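Local coordinates for putative alpha-L-fucosidase (PDB 3GZA), which probably hydrolyses alpha-L-fucosidic linkages, as expected of a glycoside hydrolase family 29 enzyme with a TIM-barrel catalytic domain, at residues M178-R189 with C206-F217; P267-R275 with N310-T318. All coordinates share one frame; numbering follows the deposited sequence.

Interaction 1. Residues M178-R189 with C206-F217; sequences MIWFDGGADDPR and CLFYHNIDRADF. With EPE (4-(2-hydroxyethyl)-1-piperazine ethanesulfonic acid), chain C; EDO (1,2-ethanediol), chain E.
W180 and Y209 both carry CG anti to the backbone N (chi1 -179° and 180°), which sends the two side chains off adjacent strands in the same direction. The edge of Y209 meets the face of the five-membered ring of W180 in a T-shaped pair, centroids 4.9 Å apart and planes at 74°. H210, by contrast, tucks CG between its own N and carbonyl carbon, which brings its ring back over G184: CA lies 3.6 Å from the H210 ring centroid as a CH-pi contact. F217 CE1 and H210 CD2 cover opposite faces of Y209, holding that ring between them.

The three polar tips converge on the sulfonate of the bound EPE. W180 NE1 reaches O2S in the plane of the indole at 3.0 Å, and G183 N shares that oxygen. Y209 OH donates to O1S at 2.8 Å; H210 NE2 points at O3S at 3.0 Å, again in its ring plane. Every sulfonate oxygen thus has a protein donor.

Beneath, strands 178-181 and 207-209 pair in parallel through I179 N to L207 O, Y209 N to I179 O and F181 N to Y209 O. A cis peptide precedes H210, whose buried N has no partner, yet the outgoing loops stay zipped by A185 N to H210 O and I212 N to D186 O. Farther out, R189 grips D213 end-on, NH2 to OD1 at 2.9 Å and NH1 to OD2, while R244 also bridges to OD1. At the other end M178 CE packs on F217 CZ at 3.7 Å.

Helix 196-202 links the strands as a beta-alpha-beta crossover. Polar groups gathered past the C-terminal ends of parallel strands, here around the sulfonate of a buffer molecule, match the usual place of the active-site pocket in a TIM barrel.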
loop_
_atom_site.group_PDB
_atom_site.type_symbol
_atom_site.label_atom_id
_atom_site.label_comp_id
_atom_site.label_asym_id
_atom_site.label_seq_id
_atom_site.Cartn_x
_atom_site.Cartn_y
_atom_site.Cartn_z
HETATM N N MSE A 178 10.096 21.451 -13.111
HETATM C CA MSE A 178 9.546 20.471 -14.021
HETATM C C MSE A 178 8.876 19.384 -13.208
HETATM O O MSE A 178 9.146 19.240 -11.989
HETATM C CB MSE A 178 10.661 19.763 -14.831
HETATM C CG MSE A 178 11.579 18.881 -14.078
HETATM SE SE MSE A 178 12.688 17.772 -15.154
HETATM C CE MSE A 178 13.879 19.114 -15.876
ATOM N N ILE A 179 8.010 18.656 -13.908
ATOM C CA ILE A 179 7.459 17.367 -13.473
ATOM C C ILE A 179 7.959 16.423 -14.566
ATOM O O ILE A 179 7.679 16.654 -15.746
ATOM C CB ILE A 179 5.939 17.260 -13.385
ATOM C CG1 ILE A 179 5.399 18.097 -12.202
ATOM C CG2 ILE A 179 5.521 15.772 -13.281
ATOM C CD1 ILE A 179 5.810 17.659 -10.797
ATOM N N TRP A 180 8.718 15.405 -14.157
ATOM C CA TRP A 180 9.320 14.409 -15.024
ATOM C C TRP A 180 8.726 13.063 -14.682
ATOM O O TRP A 180 8.903 12.558 -13.585
ATOM C CB TRP A 180 10.819 14.352 -14.754
ATOM C CG TRP A 180 11.688 13.389 -15.549
ATOM C CD1 TRP A 180 11.295 12.308 -16.308
ATOM C CD2 TRP A 180 13.123 13.384 -15.579
ATOM N NE1 TRP A 180 12.377 11.685 -16.849
ATOM C CE2 TRP A 180 13.517 12.318 -16.415
ATOM C CE3 TRP A 180 14.108 14.196 -15.000
ATOM C CZ2 TRP A 180 14.843 12.028 -16.664
ATOM C CZ3 TRP A 180 15.433 13.906 -15.258
ATOM C CH2 TRP A 180 15.791 12.801 -16.035
ATOM N N PHE A 181 8.028 12.475 -15.629
ATOM C CA PHE A 181 7.466 11.148 -15.458
ATOM C C PHE A 181 8.396 10.114 -16.056
ATOM O O PHE A 181 8.882 10.301 -17.191
ATOM C CB PHE A 181 6.125 11.059 -16.143
ATOM C CG PHE A 181 5.067 11.912 -15.498
ATOM C CD1 PHE A 181 4.396 11.432 -14.402
ATOM C CD2 PHE A 181 4.678 13.121 -16.034
ATOM C CE1 PHE A 181 3.385 12.178 -13.786
ATOM C CE2 PHE A 181 3.679 13.896 -15.382
ATOM C CZ PHE A 181 3.055 13.398 -14.264
ATOM N N ASP A 182 8.643 9.024 -15.315
ATOM C CA ASP A 182 9.501 7.911 -15.784
ATOM C C ASP A 182 8.973 7.293 -17.051
ATOM O O ASP A 182 8.025 6.537 -17.013
ATOM C CB ASP A 182 9.577 6.850 -14.653
ATOM C CG ASP A 182 10.318 5.612 -15.041
ATOM O OD1 ASP A 182 11.108 5.649 -16.031
ATOM O OD2 ASP A 182 10.124 4.597 -14.318
ATOM N N GLY A 183 9.643 7.547 -18.156
ATOM C CA GLY A 183 9.129 7.071 -19.421
ATOM C C GLY A 183 7.858 7.737 -19.877
ATOM O O GLY A 183 7.163 7.207 -20.735
ATOM N N GLY A 184 7.560 8.909 -19.320
ATOM C CA GLY A 184 6.366 9.694 -19.626
ATOM C C GLY A 184 5.152 9.172 -18.861
ATOM O O GLY A 184 5.259 8.258 -18.064
ATOM N N ALA A 185 3.986 9.742 -19.191
ATOM C CA ALA A 185 2.730 9.377 -18.527
ATOM C C ALA A 185 1.751 8.783 -19.539
ATOM O O ALA A 185 0.536 8.770 -19.316
ATOM C CB ALA A 185 2.161 10.600 -17.801
ATOM N N ASP A 186 2.314 8.244 -20.619
ATOM C CA ASP A 186 1.537 7.507 -21.610
ATOM C C ASP A 186 0.362 8.334 -22.198
ATOM O O ASP A 186 0.534 9.512 -22.545
ATOM C CB ASP A 186 1.141 6.154 -20.982
ATOM C CG ASP A 186 0.648 5.144 -21.987
ATOM O OD1 ASP A 186 1.400 4.698 -22.878
ATOM O OD2 ASP A 186 -0.560 4.773 -21.917
ATOM N N ASP A 187 -0.813 7.717 -22.305
ATOM C CA ASP A 187 -1.918 8.265 -23.064
ATOM C C ASP A 187 -3.145 8.395 -22.167
ATOM O O ASP A 187 -3.676 7.393 -21.727
ATOM C CB ASP A 187 -2.195 7.307 -24.250
ATOM C CG ASP A 187 -3.307 7.745 -25.139
ATOM O OD1 ASP A 187 -4.053 8.719 -24.827
ATOM O OD2 ASP A 187 -3.473 7.103 -26.232
ATOM N N PRO A 188 -3.620 9.630 -21.929
ATOM C CA PRO A 188 -4.731 9.812 -21.017
ATOM C C PRO A 188 -6.042 9.258 -21.503
ATOM O O PRO A 188 -6.981 9.195 -20.709
ATOM C CB PRO A 188 -4.770 11.337 -20.835
ATOM C CG PRO A 188 -4.150 11.882 -22.017
ATOM C CD PRO A 188 -3.121 10.918 -22.453
ATOM N N ARG A 189 -6.139 8.898 -22.777
ATOM C CA ARG A 189 -7.347 8.316 -23.354
ATOM C C ARG A 189 -7.312 6.799 -23.193
ATOM O O ARG A 189 -8.269 6.112 -23.537
ATOM C CB ARG A 189 -7.535 8.720 -24.850
ATOM C CG ARG A 189 -8.053 10.192 -25.004
ATOM C CD ARG A 189 -7.842 10.869 -26.371
ATOM N NE ARG A 189 -6.419 10.872 -26.664
ATOM C CZ ARG A 189 -5.493 11.655 -26.038
ATOM N NH1 ARG A 189 -5.771 12.620 -25.172
ATOM N NH2 ARG A 189 -4.250 11.488 -26.323
ATOM N N CYS A 206 5.476 25.336 -14.924
ATOM C CA CYS A 206 6.273 24.137 -14.769
ATOM C C CYS A 206 6.438 23.376 -16.068
ATOM O O CYS A 206 5.491 23.204 -16.812
ATOM C CB CYS A 206 5.633 23.242 -13.687
ATOM S SG CYS A 206 6.453 21.680 -13.328
ATOM N N LEU A 207 7.650 22.916 -16.361
ATOM C CA LEU A 207 7.880 22.118 -17.564
ATOM C C LEU A 207 7.201 20.790 -17.383
ATOM O O LEU A 207 7.410 20.111 -16.378
ATOM C CB LEU A 207 9.369 21.917 -17.830
ATOM C CG LEU A 207 10.191 23.186 -18.093
ATOM C CD1 LEU A 207 11.724 22.992 -17.716
ATOM C CD2 LEU A 207 9.971 23.727 -19.529
ATOM N N PHE A 208 6.412 20.415 -18.366
ATOM C CA PHE A 208 5.644 19.155 -18.353
ATOM C C PHE A 208 6.413 18.146 -19.228
ATOM O O PHE A 208 6.552 18.338 -20.455
ATOM C CB PHE A 208 4.247 19.375 -18.900
ATOM C CG PHE A 208 3.405 18.134 -18.923
ATOM C CD1 PHE A 208 2.690 17.723 -17.796
ATOM C CD2 PHE A 208 3.342 17.345 -20.076
ATOM C CE1 PHE A 208 1.936 16.576 -17.825
ATOM C CE2 PHE A 208 2.593 16.202 -20.097
ATOM C CZ PHE A 208 1.882 15.815 -18.995
ATOM N N TYR A 209 6.949 17.087 -18.603
ATOM C CA TYR A 209 7.749 16.109 -19.310
ATOM C C TYR A 209 7.341 14.732 -18.820
ATOM O O TYR A 209 7.872 14.264 -17.792
ATOM C CB TYR A 209 9.230 16.432 -19.102
ATOM C CG TYR A 209 10.128 15.475 -19.784
ATOM C CD1 TYR A 209 10.286 15.495 -21.153
ATOM C CD2 TYR A 209 10.843 14.538 -19.064
ATOM C CE1 TYR A 209 11.090 14.581 -21.788
ATOM C CE2 TYR A 209 11.635 13.577 -19.725
ATOM C CZ TYR A 209 11.731 13.613 -21.075
ATOM O OH TYR A 209 12.459 12.715 -21.814
ATOM N N HIS A 210 6.474 13.993 -19.513
ATOM C CA HIS A 210 5.875 14.236 -20.810
ATOM C C HIS A 210 4.808 13.170 -20.979
ATOM O O HIS A 210 4.725 12.248 -20.183
ATOM C CB HIS A 210 6.914 14.069 -21.944
ATOM C CG HIS A 210 7.636 12.773 -21.906
ATOM N ND1 HIS A 210 7.388 11.749 -22.788
ATOM C CD2 HIS A 210 8.636 12.338 -21.090
ATOM C CE1 HIS A 210 8.194 10.735 -22.513
ATOM N NE2 HIS A 210 8.986 11.077 -21.511
ATOM N N ASN A 211 3.969 13.313 -21.994
ATOM C CA ASN A 211 3.023 12.255 -22.338
ATOM C C ASN A 211 2.780 12.248 -23.849
ATOM O O ASN A 211 3.477 12.937 -24.600
ATOM C CB ASN A 211 1.754 12.306 -21.499
ATOM C CG ASN A 211 0.812 13.413 -21.901
ATOM O OD1 ASN A 211 1.112 14.223 -22.787
ATOM N ND2 ASN A 211 -0.329 13.482 -21.211
ATOM N N ILE A 212 1.808 11.462 -24.321
ATOM C CA ILE A 212 1.592 11.381 -25.741
ATOM C C ILE A 212 1.197 12.675 -26.396
ATOM O O ILE A 212 1.305 12.823 -27.589
ATOM C CB ILE A 212 0.545 10.250 -26.053
ATOM C CG1 ILE A 212 0.654 9.738 -27.474
ATOM C CG2 ILE A 212 -0.907 10.696 -25.681
ATOM C CD1 ILE A 212 -0.033 8.400 -27.611
ATOM N N ASP A 213 0.637 13.590 -25.619
ATOM C CA ASP A 213 0.121 14.866 -26.147
ATOM C C ASP A 213 1.141 15.990 -26.098
ATOM O O ASP A 213 1.067 16.925 -26.908
ATOM C CB ASP A 213 -1.083 15.333 -25.329
ATOM C CG ASP A 213 -2.265 14.423 -25.456
ATOM O OD1 ASP A 213 -2.464 13.817 -26.538
ATOM O OD2 ASP A 213 -3.023 14.267 -24.457
ATOM N N ARG A 214 2.057 15.915 -25.152
ATOM C CA ARG A 214 2.955 17.013 -24.866
ATOM C C ARG A 214 4.256 16.659 -24.194
ATOM O O ARG A 214 4.285 15.882 -23.238
ATOM C CB ARG A 214 2.187 17.976 -23.930
ATOM C CG ARG A 214 2.970 19.198 -23.512
ATOM C CD ARG A 214 2.169 20.036 -22.577
ATOM N NE ARG A 214 2.934 21.053 -21.864
ATOM C CZ ARG A 214 2.417 21.829 -20.918
ATOM N NH1 ARG A 214 1.127 21.796 -20.626
ATOM N NH2 ARG A 214 3.174 22.710 -20.290
ATOM N N ALA A 215 5.342 17.277 -24.662
ATOM C CA ALA A 215 6.653 17.231 -24.021
ATOM C C ALA A 215 7.226 18.645 -24.146
ATOM O O ALA A 215 7.286 19.197 -25.244
ATOM C CB ALA A 215 7.580 16.274 -24.698
ATOM N N ASP A 216 7.585 19.218 -22.998
ATOM C CA ASP A 216 8.196 20.550 -23.004
ATOM C C ASP A 216 9.693 20.556 -23.300
ATOM O O ASP A 216 10.283 21.624 -23.523
ATOM C CB ASP A 216 7.870 21.297 -21.736
ATOM C CG ASP A 216 6.427 21.728 -21.653
ATOM O OD1 ASP A 216 5.661 21.675 -22.646
ATOM O OD2 ASP A 216 6.062 22.226 -20.548
ATOM N N PHE A 217 10.280 19.373 -23.361
ATOM C CA PHE A 217 11.625 19.157 -23.852
ATOM C C PHE A 217 11.676 17.690 -24.238
ATOM O O PHE A 217 10.709 16.960 -23.955
ATOM C CB PHE A 217 12.705 19.601 -22.856
ATOM C CG PHE A 217 12.642 18.937 -21.530
ATOM C CD1 PHE A 217 13.182 17.713 -21.371
ATOM C CD2 PHE A 217 12.059 19.578 -20.431
ATOM C CE1 PHE A 217 13.145 17.099 -20.196
ATOM C CE2 PHE A 217 12.026 18.981 -19.241
ATOM C CZ PHE A 217 12.595 17.754 -19.103
HETATM N N1 EPE C . 14.398 6.037 -21.013
HETATM C C2 EPE C . 15.074 5.534 -19.807
HETATM C C3 EPE C . 15.843 4.305 -20.311
HETATM N N4 EPE C . 16.866 4.715 -21.265
HETATM C C5 EPE C . 16.187 5.183 -22.433
HETATM C C6 EPE C . 15.369 6.435 -22.002
HETATM C C7 EPE C . 17.795 3.595 -21.431
HETATM C C8 EPE C . 18.831 3.636 -22.530
HETATM O O8 EPE C . 19.759 4.686 -22.393
HETATM C C9 EPE C . 13.263 6.936 -20.706
HETATM C C10 EPE C . 13.787 8.296 -20.402
HETATM S S EPE C . 12.505 9.492 -19.910
HETATM O O1S EPE C . 13.266 10.711 -20.059
HETATM O O2S EPE C . 12.106 9.219 -18.544
HETATM O O3S EPE C . 11.376 9.457 -20.882
HETATM C C1 EDO E . -8.579 13.240 -21.764
HETATM O O1 EDO E . -7.744 13.157 -22.934
HETATM C C2 EDO E . -8.958 11.868 -21.242
HETATM O O2 EDO E . -10.290 11.510 -21.689
HETATM O O HOH W 1 -0.961 11.063 -19.626
#

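Interaction 2. Residues P267-R275 with N310-T318; sequences PAMADTPLR and NATLILGLT
A311 CB fits between two small neighbours, 3.8 Å from A268 CB and a little farther from A270 CB. On the same face L313, its CG anti to the backbone N (chi1 172°), leans CD1 across to the small A270, 4.1 Å from its CB, with T272 CG2 flanking it. Next along, T272 and L315 point the same way and lie alongside each other, CG2 to CD2 at 4.0 Å.

On the other face I314 lies against M269 and D271. Its CD1 tip rests 3.9 Å from M269 CG, while its CB comes to 4.1 Å from D271 CB, so one branched side chain spans two residues of the partner strand. G316, without a side chain, makes a shallow dip that the P273 backbone occupies, the two CA atoms 4.1 Å apart. Past it L317 CD2 lies against L274, 3.9 Å from its CB, and T318 OG1 sits over one face of the R275 guanidinium, whose NH2 is salt-bridged to D329.

The parallel strands 268-273 and 312-317, crossing at -22°, are laced by six backbone bonds, from T312 N to A268 O through to L274 N to G316 O at 2.9 Å. Water bridges A268 N and N310 O at one end, and R275 N and G316 O at the other.

All the direct hydrogen bonding across this buried contact is therefore main-chain, and the side chains between the strands meet almost wholly through carbon. Polar ends find their partners outside the two strands: D271 OD1 takes a bond from W219 NE1, and T312 OG1 bonds to W17 O.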
loop_
_atom_site.group_PDB
_atom_site.type_symbol
_atom_site.label_atom_id
_atom_site.label_comp_id
_atom_site.label_asym_id
_atom_site.label_seq_id
_atom_site.Cartn_x
_atom_site.Cartn_y
_atom_site.Cartn_z
ATOM N N PRO A 267 12.803 21.356 -26.988
ATOM C CA PRO A 267 14.254 21.384 -26.968
ATOM C C PRO A 267 14.933 20.189 -26.355
ATOM O O PRO A 267 14.344 19.415 -25.602
ATOM C CB PRO A 267 14.576 22.686 -26.230
ATOM C CG PRO A 267 13.336 22.948 -25.417
ATOM C CD PRO A 267 12.223 22.407 -26.134
ATOM N N ALA A 268 16.204 20.054 -26.724
ATOM C CA ALA A 268 16.999 18.905 -26.328
ATOM C C ALA A 268 17.480 18.833 -24.885
ATOM O O ALA A 268 17.982 19.779 -24.297
ATOM C CB ALA A 268 18.213 18.768 -27.270
HETATM N N MSE A 269 17.325 17.658 -24.334
HETATM C CA MSE A 269 17.822 17.308 -23.017
HETATM C C MSE A 269 18.883 16.219 -23.187
HETATM O O MSE A 269 18.722 15.300 -23.967
HETATM C CB MSE A 269 16.702 16.749 -22.160
HETATM C CG MSE A 269 17.092 16.422 -20.826
HETATM SE SE MSE A 269 17.470 14.517 -20.516
HETATM C CE MSE A 269 15.653 13.962 -20.271
ATOM N N ALA A 270 20.017 16.377 -22.502
ATOM C CA ALA A 270 21.064 15.347 -22.423
ATOM C C ALA A 270 21.098 14.884 -20.987
ATOM O O ALA A 270 20.796 15.659 -20.066
ATOM C CB ALA A 270 22.435 15.916 -22.824
ATOM N N ASP A 271 21.400 13.602 -20.754
ATOM C CA ASP A 271 21.494 13.132 -19.388
ATOM C C ASP A 271 22.491 11.991 -19.260
ATOM O O ASP A 271 22.773 11.308 -20.250
ATOM C CB ASP A 271 20.128 12.779 -18.749
ATOM C CG ASP A 271 19.403 11.586 -19.360
ATOM O OD1 ASP A 271 19.761 11.022 -20.402
ATOM O OD2 ASP A 271 18.354 11.212 -18.739
ATOM N N THR A 272 22.998 11.840 -18.042
ATOM C CA THR A 272 23.920 10.755 -17.751
ATOM C C THR A 272 24.047 10.597 -16.253
ATOM O O THR A 272 24.000 11.546 -15.523
ATOM C CB THR A 272 25.335 11.018 -18.318
ATOM O OG1 THR A 272 26.226 9.923 -17.999
ATOM C CG2 THR A 272 25.963 12.338 -17.793
ATOM N N PRO A 273 24.188 9.355 -15.819
ATOM C CA PRO A 273 24.574 9.191 -14.420
ATOM C C PRO A 273 25.996 9.741 -14.251
ATOM O O PRO A 273 26.786 9.701 -15.197
ATOM C CB PRO A 273 24.644 7.678 -14.235
ATOM C CG PRO A 273 24.487 7.074 -15.481
ATOM C CD PRO A 273 24.049 8.061 -16.521
ATOM N N LEU A 274 26.302 10.283 -13.070
ATOM C CA LEU A 274 27.692 10.610 -12.752
ATOM C C LEU A 274 28.533 9.328 -12.648
ATOM O O LEU A 274 29.690 9.304 -13.061
ATOM C CB LEU A 274 27.745 11.391 -11.447
ATOM C CG LEU A 274 29.128 11.721 -10.920
ATOM C CD1 LEU A 274 29.964 12.574 -11.936
ATOM C CD2 LEU A 274 29.036 12.420 -9.527
ATOM N N ARG A 275 27.930 8.271 -12.106
ATOM C CA ARG A 275 28.578 7.002 -11.903
ATOM C C ARG A 275 28.452 6.138 -13.158
ATOM O O ARG A 275 27.724 5.112 -13.211
ATOM C CB ARG A 275 28.002 6.317 -10.696
ATOM C CG ARG A 275 28.418 7.019 -9.406
ATOM C CD ARG A 275 27.776 6.436 -8.153
ATOM N NE ARG A 275 28.470 6.960 -6.968
ATOM C CZ ARG A 275 28.689 6.293 -5.834
ATOM N NH1 ARG A 275 28.192 5.080 -5.636
ATOM N NH2 ARG A 275 29.415 6.855 -4.871
ATOM N N ASN A 310 23.650 23.004 -27.641
ATOM C CA ASN A 310 22.276 23.480 -27.503
ATOM C C ASN A 310 21.360 22.498 -26.802
ATOM O O ASN A 310 20.201 22.354 -27.149
ATOM C CB ASN A 310 21.690 23.772 -28.909
ATOM C CG ASN A 310 20.426 24.607 -28.865
ATOM O OD1 ASN A 310 20.204 25.404 -27.926
ATOM N ND2 ASN A 310 19.609 24.491 -29.944
ATOM N N ALA A 311 21.888 21.786 -25.804
ATOM C CA ALA A 311 21.104 20.913 -24.973
ATOM C C ALA A 311 21.414 21.209 -23.485
ATOM O O ALA A 311 22.543 21.436 -23.122
ATOM C CB ALA A 311 21.422 19.411 -25.303
ATOM N N THR A 312 20.399 21.207 -22.637
ATOM C CA THR A 312 20.570 21.287 -21.214
ATOM C C THR A 312 20.900 19.890 -20.704
ATOM O O THR A 312 20.243 18.900 -21.048
ATOM C CB THR A 312 19.373 21.930 -20.541
ATOM O OG1 THR A 312 19.428 23.346 -20.847
ATOM C CG2 THR A 312 19.382 21.697 -18.999
ATOM N N LEU A 313 21.915 19.810 -19.855
ATOM C CA LEU A 313 22.477 18.564 -19.360
ATOM C C LEU A 313 21.982 18.271 -17.955
ATOM O O LEU A 313 22.068 19.139 -17.058
ATOM C CB LEU A 313 23.991 18.696 -19.343
ATOM C CG LEU A 313 24.830 17.592 -18.690
ATOM C CD1 LEU A 313 24.665 16.243 -19.458
ATOM C CD2 LEU A 313 26.342 17.963 -18.566
ATOM N N ILE A 314 21.521 17.036 -17.740
ATOM C CA ILE A 314 21.085 16.585 -16.449
ATOM C C ILE A 314 22.019 15.489 -15.918
ATOM O O ILE A 314 22.175 14.468 -16.560
ATOM C CB ILE A 314 19.620 16.076 -16.438
ATOM C CG1 ILE A 314 18.701 17.203 -16.964
ATOM C CG2 ILE A 314 19.231 15.613 -15.005
ATOM C CD1 ILE A 314 17.164 16.816 -16.992
ATOM N N LEU A 315 22.623 15.729 -14.767
ATOM C CA LEU A 315 23.457 14.746 -14.142
ATOM C C LEU A 315 22.701 13.901 -13.124
ATOM O O LEU A 315 22.012 14.459 -12.256
ATOM C CB LEU A 315 24.627 15.448 -13.423
ATOM C CG LEU A 315 25.615 16.291 -14.243
ATOM C CD1 LEU A 315 26.563 17.049 -13.304
ATOM C CD2 LEU A 315 26.391 15.418 -15.238
ATOM N N GLY A 316 22.878 12.587 -13.179
ATOM C CA GLY A 316 22.262 11.681 -12.199
ATOM C C GLY A 316 23.146 11.455 -11.006
ATOM O O GLY A 316 24.255 10.831 -11.084
ATOM N N LEU A 317 22.661 11.972 -9.892
ATOM C CA LEU A 317 23.389 11.891 -8.635
ATOM C C LEU A 317 22.718 10.891 -7.695
ATOM O O LEU A 317 21.511 10.674 -7.729
ATOM C CB LEU A 317 23.471 13.276 -8.007
ATOM C CG LEU A 317 24.073 14.363 -8.902
ATOM C CD1 LEU A 317 24.241 15.680 -8.122
ATOM C CD2 LEU A 317 25.391 13.897 -9.627
ATOM N N THR A 318 23.525 10.352 -6.786
ATOM C CA THR A 318 23.103 9.164 -5.989
ATOM C C THR A 318 23.327 9.296 -4.488
ATOM O O THR A 318 24.426 8.915 -3.970
ATOM C CB THR A 318 23.835 7.918 -6.487
ATOM O OG1 THR A 318 25.253 8.035 -6.327
ATOM C CG2 THR A 318 23.559 7.673 -7.957
HETATM O O HOH W 2 17.801 22.579 -24.813
HETATM O O HOH W 3 17.606 22.140 -28.190
HETATM O O HOH W 4 25.332 8.317 -10.805
#

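In the fold
Interactions 1 and 2 are successive along the chain and belong to the same barrel sheet, their centres about 17 Å apart. They meet directly where residues 206-217 pass residues 267-275: F217 CB comes to 3.2 Å from P267 O, and F217 CD1 to 3.7 Å from M269 CB. M269 CE also reaches within 3.8 Å of Y209 OH, so the selenomethionine of interaction 2 backs the aromatic wall of interaction 1. Both approach the EPE molecule: interaction 1 binds its sulfonate, the M269 side chain lies about 4 Å away at nearest atoms, and E223 adds another hydrogen bond. W180 further touches D271, joining the two strand pairs around what is probably the active-site pocket.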